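Local coordinates for protein 3-oxo-tetronate kinase (Cupriavidus necator, PDB 5DMH) that phosphorylates 3-oxo-tetronate at the expense of ATP, yielding 3-oxo-tetronate 4-phosphate and ADP, as a member of the four-carbon acid sugar kinase family, at residues F120-A125 with V188-R193; F143-P148 with A229-V234. All coordinates share one frame; numbering follows the deposited sequence.

Both contacts lie within the sugar-binding N-terminal domain, their centres about 14 Å apart. Contact 2 is core throughout: two neighbouring parallel strands, 144-147 and 228-231, joined by backbone hydrogen bonds and apolar side chains, several of them alanines. Contact 1 sets a loop against helix 187-193 and grades from a buried apolar end at Phe120 to an exposed end where Asp124 and Arg193 pair through charge and water. The two share a layer of packing, because the helix of contact 1 lies over the Ala146 and Ile230 face of contact 2, with Leu191 CD2 3.7 Å from Ile230 CD1. The loop touches too, Phe120 CD1 lying 3.8 Å from Pro148 CG.

Contact 1 (F120-A125 with V188-R193); sequences FDSTDA and VRVLQR
Phe120 and Leu191 meet at about a right angle, the CE2 and CZ corner of the ring touching Leu191 CB, with CE2 to CB at 4.0 Å. Val190 adds its CG1 methyl in the plane of the same ring, at the edge, 3.9 Å from Phe120 CD2. That branch stands anti to the backbone N of Val190 (chi1 170°), which directs it at the ring. At the other end of the loop, Asp124 OD1 forms a salt bridge with Arg193 NE at 3.2 Å. The NE-H...OD1 hydrogen bond is weak, bent to 134° at the hydrogen, and the carboxylate and guanidinium planes are turned 50° apart. The aliphatic part of the arginine joins in, Arg193 CD lying 3.5 Å from Asp124 OD1.

Two waters reinforce this exposed end. Each donates to Asp124 OD1; one also donates to Val190 O, tying the carboxylate to the helix backbone, and the other accepts from Arg193 NH2 at 2.7 Å. Arg193 is held more firmly by Asp184, through NH2; Asp184 also pairs with Arg189. Ser122 OG donates to Phe120 O at 2.9 Å, a local tie within the loop, and also bonds Gln194 NE2 just beyond the helix segment, while Thr123 OG1 accepts from Ala125 N in an ST turn.

The loop connects strand 111-115 to helix 128-139, whose Ile128 packs on Phe120, Ser122 and Leu191. Helix 187-193 in turn rests on strands 199-202 and 228-231 through Val188 and Leu191, so this contact fastens the loop to a helix covering the parallel strands.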
loop_
_atom_site.group_PDB
_atom_site.type_symbol
_atom_site.label_atom_id
_atom_site.label_comp_id
_atom_site.label_asym_id
_atom_site.label_seq_id
_atom_site.Cartn_x
_atom_site.Cartn_y
_atom_site.Cartn_z
ATOM N N PHE A 120 0.433 -6.784 7.561
ATOM C CA PHE A 120 -0.838 -7.488 7.710
ATOM C C PHE A 120 -1.873 -6.629 8.404
ATOM O O PHE A 120 -2.776 -7.152 9.010
ATOM C CB PHE A 120 -0.669 -8.816 8.441
ATOM C CG PHE A 120 -1.556 -9.932 7.917
ATOM C CD1 PHE A 120 -1.443 -10.382 6.603
ATOM C CD2 PHE A 120 -2.476 -10.548 8.745
ATOM C CE1 PHE A 120 -2.249 -11.440 6.124
ATOM C CE2 PHE A 120 -3.274 -11.582 8.271
ATOM C CZ PHE A 120 -3.148 -12.025 6.957
ATOM N N ASP A 121 -1.730 -5.313 8.248
ATOM C CA ASP A 121 -2.515 -4.312 8.944
ATOM C C ASP A 121 -4.016 -4.594 8.854
ATOM O O ASP A 121 -4.605 -4.587 7.778
ATOM C CB ASP A 121 -2.214 -2.906 8.406
ATOM C CG ASP A 121 -0.769 -2.504 8.567
ATOM O OD1 ASP A 121 0.102 -3.409 8.544
ATOM O OD2 ASP A 121 -0.484 -1.283 8.728
ATOM N N SER A 122 -4.609 -4.891 10.010
ATOM C CA SER A 122 -6.006 -5.299 10.099
ATOM C C SER A 122 -6.374 -5.368 11.576
ATOM O O SER A 122 -5.502 -5.195 12.470
ATOM C CB SER A 122 -6.219 -6.671 9.453
ATOM O OG SER A 122 -5.395 -7.670 10.043
ATOM N N THR A 123 -7.637 -5.690 11.811
ATOM C CA THR A 123 -8.140 -6.022 13.142
ATOM C C THR A 123 -8.952 -7.320 13.002
ATOM O O THR A 123 -9.163 -7.811 11.875
ATOM C CB THR A 123 -9.036 -4.893 13.735
ATOM O OG1 THR A 123 -10.333 -4.935 13.126
ATOM C CG2 THR A 123 -8.407 -3.496 13.575
ATOM N N ASP A 124 -9.398 -7.883 14.128
ATOM C CA ASP A 124 -10.237 -9.086 14.111
ATOM C C ASP A 124 -11.533 -8.855 13.306
ATOM O O ASP A 124 -12.186 -9.800 12.890
ATOM C CB ASP A 124 -10.606 -9.520 15.548
ATOM C CG ASP A 124 -9.428 -10.093 16.322
ATOM O OD1 ASP A 124 -8.361 -10.402 15.725
ATOM O OD2 ASP A 124 -9.589 -10.254 17.543
ATOM N N ALA A 125 -11.910 -7.595 13.105
ATOM C CA ALA A 125 -13.107 -7.253 12.335
ATOM C C ALA A 125 -12.829 -7.194 10.827
ATOM O O ALA A 125 -13.751 -7.171 10.029
ATOM C CB ALA A 125 -13.705 -5.950 12.814
ATOM N N VAL A 188 -1.588 -17.137 10.979
ATOM C CA VAL A 188 -2.661 -18.125 10.819
ATOM C C VAL A 188 -3.778 -17.814 11.802
ATOM O O VAL A 188 -4.955 -17.718 11.422
ATOM C CB VAL A 188 -2.157 -19.580 10.980
ATOM C CG1 VAL A 188 -3.328 -20.543 11.030
ATOM C CG2 VAL A 188 -1.223 -19.925 9.861
ATOM N N ARG A 189 -3.391 -17.549 13.048
ATOM C CA ARG A 189 -4.348 -17.207 14.107
ATOM C C ARG A 189 -5.012 -15.840 13.829
ATOM O O ARG A 189 -6.226 -15.704 13.929
ATOM C CB ARG A 189 -3.616 -17.216 15.448
ATOM C CG ARG A 189 -4.439 -16.967 16.692
ATOM C CD ARG A 189 -3.651 -17.418 17.931
ATOM N NE ARG A 189 -2.376 -16.710 18.057
ATOM C CZ ARG A 189 -1.319 -17.139 18.758
ATOM N NH1 ARG A 189 -1.355 -18.292 19.413
ATOM N NH2 ARG A 189 -0.217 -16.408 18.811
ATOM N N VAL A 190 -4.214 -14.856 13.448
ATOM C CA VAL A 190 -4.728 -13.518 13.147
ATOM C C VAL A 190 -5.744 -13.572 11.997
ATOM O O VAL A 190 -6.835 -13.040 12.101
ATOM C CB VAL A 190 -3.570 -12.546 12.807
ATOM C CG1 VAL A 190 -4.088 -11.213 12.252
ATOM C CG2 VAL A 190 -2.691 -12.312 14.034
ATOM N N LEU A 191 -5.385 -14.227 10.899
ATOM C CA LEU A 191 -6.267 -14.284 9.750
ATOM C C LEU A 191 -7.527 -15.099 10.064
ATOM O O LEU A 191 -8.648 -14.723 9.648
ATOM C CB LEU A 191 -5.534 -14.877 8.536
ATOM C CG LEU A 191 -6.299 -14.914 7.200
ATOM C CD1 LEU A 191 -6.941 -13.561 6.856
ATOM C CD2 LEU A 191 -5.365 -15.355 6.098
ATOM N N GLN A 192 -7.363 -16.203 10.780
ATOM C CA GLN A 192 -8.516 -17.045 11.137
ATOM C C GLN A 192 -9.557 -16.222 11.901
ATOM O O GLN A 192 -10.756 -16.377 11.699
ATOM C CB GLN A 192 -8.095 -18.282 11.954
ATOM C CG GLN A 192 -9.232 -19.282 12.202
ATOM C CD GLN A 192 -9.845 -19.805 10.932
ATOM O OE1 GLN A 192 -9.380 -20.798 10.367
ATOM N NE2 GLN A 192 -10.885 -19.128 10.451
ATOM N N ARG A 193 -9.098 -15.279 12.723
ATOM C CA ARG A 193 -10.039 -14.516 13.558
ATOM C C ARG A 193 -10.955 -13.608 12.760
ATOM O O ARG A 193 -12.060 -13.258 13.209
ATOM C CB ARG A 193 -9.297 -13.715 14.612
ATOM C CG ARG A 193 -8.922 -14.538 15.805
ATOM C CD ARG A 193 -8.600 -13.663 16.991
ATOM N NE ARG A 193 -7.251 -13.150 16.894
ATOM C CZ ARG A 193 -6.194 -13.634 17.547
ATOM N NH1 ARG A 193 -6.316 -14.657 18.386
ATOM N NH2 ARG A 193 -4.997 -13.064 17.364
HETATM O O HOH W 1 -7.359 -10.686 13.206
HETATM O O HOH W 2 -5.800 -10.669 16.522
#

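Contact 2 (F143-P148 with A229-V234); sequences FTIACP and AIADAV
The Phe143 ring meets Ala229 obliquely, with CE1 and CZ both 3.8 Å from Ala229 CB. Phe143 CG is anti to its own backbone N (chi1 -180°), a setting that carries the ring across to the neighbouring strand. Among the flat peptide groups, Ala229 N donates to Thr144 O at 3.1 Å. Ala146 N donates back to Ala229 O at 2.8 Å, and Ala231 N completes the ladder with Ala146 O at 3.0 Å.

These bonds join parallel strands that pair Ile145 with Ala229 and Ala146 with Ile230, the short segments crossing at -44°. The CA atoms of Ile145 and Ile230 make additional C-H...O contacts with Ala229 O and Ala146 O. On one face, Ile230 CD1 packs 3.9 Å from Ala146 CB, and Leu187, Val188 and Leu191 of helix 187-193 cover Ile230. Cys147 sets its CB 4.1 Å from Ala231 CB and its SG near Ala233 CB; Leu242 of helix 236-245 packs on Cys147 and Ala231.

Strands 251-254 and 199-202 extend the hydrogen bonding outward. The chemistry is that of a parallel sheet interior: backbone hydrogen bonds set the register, and apolar contacts fill in around them, the methyls of Ala229 and Ala231 meeting Phe143 and Cys147 across the strands. Beyond the three bonds, Ala231 O is buried without a hydrogen-bond partner in the model.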
loop_
_atom_site.group_PDB
_atom_site.type_symbol
_atom_site.label_atom_id
_atom_site.label_comp_id
_atom_site.label_asym_id
_atom_site.label_seq_id
_atom_site.Cartn_x
_atom_site.Cartn_y
_atom_site.Cartn_z
ATOM N N PHE A 143 -9.683 -21.510 -3.010
ATOM C CA PHE A 143 -8.385 -21.368 -2.338
ATOM C C PHE A 143 -7.553 -20.183 -2.792
ATOM O O PHE A 143 -7.448 -19.907 -3.980
ATOM C CB PHE A 143 -7.551 -22.619 -2.580
ATOM C CG PHE A 143 -6.195 -22.588 -1.930
ATOM C CD1 PHE A 143 -6.036 -23.033 -0.640
ATOM C CD2 PHE A 143 -5.077 -22.117 -2.618
ATOM C CE1 PHE A 143 -4.791 -23.018 -0.040
ATOM C CE2 PHE A 143 -3.829 -22.113 -2.028
ATOM C CZ PHE A 143 -3.689 -22.562 -0.731
ATOM N N THR A 144 -6.903 -19.526 -1.842
ATOM C CA THR A 144 -5.832 -18.592 -2.196
ATOM C C THR A 144 -4.768 -18.631 -1.138
ATOM O O THR A 144 -4.961 -19.252 -0.099
ATOM C CB THR A 144 -6.328 -17.154 -2.384
ATOM O OG1 THR A 144 -5.284 -16.393 -2.978
ATOM C CG2 THR A 144 -6.729 -16.542 -1.074
ATOM N N ILE A 145 -3.633 -18.011 -1.429
ATOM C CA ILE A 145 -2.596 -17.825 -0.431
ATOM C C ILE A 145 -2.663 -16.395 0.095
ATOM O O ILE A 145 -3.224 -15.482 -0.547
ATOM C CB ILE A 145 -1.170 -18.074 -0.964
ATOM C CG1 ILE A 145 -0.848 -17.158 -2.141
ATOM C CG2 ILE A 145 -0.990 -19.571 -1.319
ATOM C CD1 ILE A 145 0.604 -17.140 -2.483
ATOM N N ALA A 146 -2.058 -16.219 1.261
ATOM C CA ALA A 146 -1.936 -14.934 1.916
ATOM C C ALA A 146 -0.458 -14.794 2.315
ATOM O O ALA A 146 0.016 -15.470 3.229
ATOM C CB ALA A 146 -2.830 -14.897 3.142
ATOM N N CYS A 147 0.273 -13.958 1.597
ATOM C CA CYS A 147 1.705 -13.841 1.803
ATOM C C CYS A 147 2.162 -12.404 1.802
ATOM O O CYS A 147 2.508 -11.852 0.743
ATOM C CB CYS A 147 2.469 -14.567 0.690
ATOM S SG CYS A 147 4.250 -14.692 1.044
ATOM N N PRO A 148 2.206 -11.799 2.988
ATOM C CA PRO A 148 2.736 -10.430 3.088
ATOM C C PRO A 148 4.264 -10.300 3.081
ATOM O O PRO A 148 4.754 -9.196 3.290
ATOM C CB PRO A 148 2.181 -9.953 4.417
ATOM C CG PRO A 148 2.045 -11.236 5.262
ATOM C CD PRO A 148 1.616 -12.270 4.261
ATOM N N ALA A 229 -4.490 -20.084 2.798
ATOM C CA ALA A 229 -3.275 -20.482 3.511
ATOM C C ALA A 229 -2.298 -19.333 3.601
ATOM O O ALA A 229 -1.948 -18.728 2.576
ATOM C CB ALA A 229 -2.597 -21.651 2.807
ATOM N N ILE A 230 -1.855 -19.049 4.820
ATOM C CA ILE A 230 -0.685 -18.209 5.023
ATOM C C ILE A 230 0.461 -18.921 4.310
ATOM O O ILE A 230 0.607 -20.117 4.466
ATOM C CB ILE A 230 -0.359 -18.075 6.508
ATOM C CG1 ILE A 230 -1.491 -17.371 7.279
ATOM C CG2 ILE A 230 0.963 -17.333 6.704
ATOM C CD1 ILE A 230 -1.813 -15.981 6.795
ATOM N N ALA A 231 1.232 -18.222 3.482
ATOM C CA ALA A 231 2.398 -18.843 2.834
ATOM C C ALA A 231 3.701 -18.327 3.423
ATOM O O ALA A 231 3.964 -17.115 3.403
ATOM C CB ALA A 231 2.380 -18.604 1.340
ATOM N N ASP A 232 4.515 -19.256 3.923
ATOM C CA ASP A 232 5.853 -18.927 4.390
ATOM C C ASP A 232 6.746 -18.444 3.228
ATOM O O ASP A 232 6.639 -18.883 2.081
ATOM C CB ASP A 232 6.534 -20.130 5.092
ATOM C CG ASP A 232 6.011 -20.420 6.497
ATOM O OD1 ASP A 232 5.250 -19.599 7.078
ATOM O OD2 ASP A 232 6.381 -21.512 7.027
ATOM N N ALA A 233 7.678 -17.553 3.542
ATOM C CA ALA A 233 8.654 -17.114 2.565
ATOM C C ALA A 233 9.794 -16.482 3.338
ATOM O O ALA A 233 9.590 -15.500 4.069
ATOM C CB ALA A 233 8.064 -16.111 1.596
ATOM N N VAL A 234 10.965 -17.100 3.227
ATOM C CA VAL A 234 12.155 -16.655 3.972
ATOM C C VAL A 234 13.165 -15.939 3.096
ATOM O O VAL A 234 14.222 -15.514 3.584
ATOM C CB VAL A 234 12.833 -17.817 4.710
ATOM C CG1 VAL A 234 11.823 -18.605 5.501
ATOM C CG2 VAL A 234 13.576 -18.749 3.739
#